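Cystathionine gamma-lyase (Saccharomyces cerevisiae, PDB 1N8P) belongs to the Cys/Met metabolism family of pyridoxal-5'-phosphate-dependent enzymes and is built as an assembly of four chains. Local coordinates at residues 281-286 against 306-311. Sequence-based numbering, arbitrary orientation.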
loop_
_atom_site.group_PDB
_atom_site.type_symbol
_atom_site.label_atom_id
_atom_site.label_comp_id
_atom_site.label_asym_id
_atom_site.label_seq_id
_atom_site.Cartn_x
_atom_site.Cartn_y
_atom_site.Cartn_z
ATOM N N VAL A 281 -39.802 14.799 4.819
ATOM C CA VAL A 281 -38.401 14.725 5.162
ATOM C C VAL A 281 -38.216 13.631 6.199
ATOM O O VAL A 281 -38.974 13.550 7.157
ATOM C CB VAL A 281 -37.922 16.058 5.768
ATOM C CG1 VAL A 281 -36.484 15.951 6.232
ATOM C CG2 VAL A 281 -38.046 17.168 4.734
ATOM N N ASN A 282 -37.201 12.790 6.014
ATOM C CA ASN A 282 -36.927 11.728 6.971
ATOM C C ASN A 282 -35.563 11.903 7.644
ATOM O O ASN A 282 -34.540 11.866 6.986
ATOM C CB ASN A 282 -36.948 10.350 6.297
ATOM C CG ASN A 282 -38.203 10.090 5.508
ATOM O OD1 ASN A 282 -39.311 10.185 6.020
ATOM N ND2 ASN A 282 -38.033 9.739 4.255
ATOM N N TYR A 283 -35.549 12.073 8.957
ATOM C CA TYR A 283 -34.302 12.204 9.705
ATOM C C TYR A 283 -34.643 11.860 11.150
ATOM O O TYR A 283 -35.406 12.563 11.794
ATOM C CB TYR A 283 -33.751 13.637 9.608
ATOM C CG TYR A 283 -32.377 13.782 10.237
ATOM C CD1 TYR A 283 -31.315 12.977 9.816
ATOM C CD2 TYR A 283 -32.149 14.676 11.283
ATOM C CE1 TYR A 283 -30.067 13.044 10.419
ATOM C CE2 TYR A 283 -30.900 14.757 11.890
ATOM C CZ TYR A 283 -29.864 13.932 11.454
ATOM O OH TYR A 283 -28.629 13.962 12.071
ATOM N N PRO A 284 -34.094 10.764 11.672
ATOM C CA PRO A 284 -34.351 10.320 13.050
ATOM C C PRO A 284 -34.042 11.338 14.155
ATOM O O PRO A 284 -34.355 11.105 15.324
ATOM C CB PRO A 284 -33.485 9.062 13.175
ATOM C CG PRO A 284 -33.437 8.513 11.779
ATOM C CD PRO A 284 -33.251 9.796 10.954
ATOM N N GLY A 285 -33.434 12.463 13.783
ATOM C CA GLY A 285 -33.084 13.481 14.753
ATOM C C GLY A 285 -34.108 14.592 14.900
ATOM O O GLY A 285 -33.961 15.521 15.718
ATOM N N LEU A 286 -35.152 14.526 14.094
ATOM C CA LEU A 286 -36.184 15.532 14.184
ATOM C C LEU A 286 -37.224 15.040 15.196
ATOM O O LEU A 286 -37.826 13.994 14.996
ATOM C CB LEU A 286 -36.806 15.749 12.811
ATOM C CG LEU A 286 -35.890 16.409 11.782
ATOM C CD1 LEU A 286 -36.614 16.597 10.445
ATOM C CD2 LEU A 286 -35.492 17.750 12.316
ATOM N N GLY A 306 -26.142 10.676 9.614
ATOM C CA GLY A 306 -25.698 11.468 8.484
ATOM C C GLY A 306 -26.558 11.262 7.253
ATOM O O GLY A 306 -26.334 11.894 6.237
ATOM N N MET A 307 -27.546 10.383 7.347
ATOM C CA MET A 307 -28.442 10.101 6.230
ATOM C C MET A 307 -29.793 10.781 6.440
ATOM O O MET A 307 -30.458 10.592 7.467
ATOM C CB MET A 307 -28.697 8.592 6.095
ATOM C CG MET A 307 -27.470 7.691 6.156
ATOM S SD MET A 307 -26.350 7.824 4.766
ATOM C CE MET A 307 -27.357 7.136 3.413
ATOM N N ILE A 308 -30.190 11.577 5.456
ATOM C CA ILE A 308 -31.465 12.274 5.495
ATOM C C ILE A 308 -32.149 11.622 4.311
ATOM O O ILE A 308 -31.506 10.922 3.551
ATOM C CB ILE A 308 -31.250 13.814 5.307
ATOM C CG1 ILE A 308 -30.500 14.356 6.522
ATOM C CG2 ILE A 308 -32.582 14.563 5.141
ATOM C CD1 ILE A 308 -29.969 15.736 6.353
ATOM N N SER A 309 -33.447 11.799 4.177
ATOM C CA SER A 309 -34.181 11.216 3.066
ATOM C C SER A 309 -35.340 12.178 2.956
ATOM O O SER A 309 -35.880 12.615 3.974
ATOM C CB SER A 309 -34.637 9.815 3.446
ATOM O OG SER A 309 -35.380 9.194 2.426
ATOM N N PHE A 310 -35.705 12.568 1.743
ATOM C CA PHE A 310 -36.795 13.518 1.636
ATOM C C PHE A 310 -37.357 13.451 0.249
ATOM O O PHE A 310 -36.716 12.890 -0.627
ATOM C CB PHE A 310 -36.303 14.937 1.984
ATOM C CG PHE A 310 -35.550 15.614 0.885
ATOM C CD1 PHE A 310 -36.179 16.552 0.076
ATOM C CD2 PHE A 310 -34.227 15.291 0.625
ATOM C CE1 PHE A 310 -35.505 17.145 -0.964
ATOM C CE2 PHE A 310 -33.556 15.883 -0.413
ATOM C CZ PHE A 310 -34.191 16.807 -1.206
ATOM N N ARG A 311 -38.566 13.983 0.068
ATOM C CA ARG A 311 -39.238 13.980 -1.231
ATOM C C ARG A 311 -39.527 15.421 -1.575
ATOM O O ARG A 311 -40.021 16.158 -0.732
ATOM C CB ARG A 311 -40.535 13.146 -1.162
ATOM C CG ARG A 311 -41.439 13.453 0.042
ATOM C CD ARG A 311 -42.503 12.358 0.345
ATOM N NE ARG A 311 -43.593 12.306 -0.627
ATOM C CZ ARG A 311 -43.480 11.731 -1.810
ATOM N NH1 ARG A 311 -42.337 11.163 -2.136
ATOM N NH2 ARG A 311 -44.480 11.762 -2.672
#
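Asn282 and Ser309 face each other as an antiparallel hydrogen-bonded pair, each giving its backbone N-H to the other's carbonyl. The bond from Ser309 N to Asn282 O, 3.0 Å long, is bent and weak. Their side chains add one weak bond on one face of the sheet: Asn282 ND2 donates fairly straight to Ser309 OG, at 3.3 Å. With CG beside its own backbone N (chi1 -53°), Asn282 brings ND2, the nitrogen end of its amide, to 3.5 Å from Ser309 CB. Asparagine offers an N-H that reaches across; serine's short hydroxyl stays close to the strand, sharing that bond and another weak one with Pro150 O.

The opposite face is apolar. Val281 and Phe310 form the adjoining non-hydrogen-bonded pair, with Val281 CG2 resting 3.9 Å from Phe310 CB; the phenyl ring leads away and meets Phe322 edge-to-face. The branched Val281 also sets CG1 near Ile308 CG2, at 4.3 Å.

Tyr283 takes over as the chain leaves the strand. With chi1 at -173°, the Tyr283 side chain extends away from its backbone N along the neighbouring segment, where CD1 lies 3.7 Å from Ile308 CG1 and the ring edge meets Met307 O in its plane. The hydroxyl reaches Gly305 O, so this long aromatic combines apolar packing with a polar anchor. A type I turn from Tyr283 to Leu286 follows.

Strand 307-312 is hydrogen-bonded on its other side to strand 367-371, and the Met307 side chain comes about 7 Å from pyridoxal-5'-phosphate. This antiparallel pairing of an outermost strand with its neighbour, backed by helix 253-271, on which Val281, Tyr283 and Ile308 pack, belongs to the smaller C-terminal alpha/beta domain of fold-type I pyridoxal-phosphate enzymes.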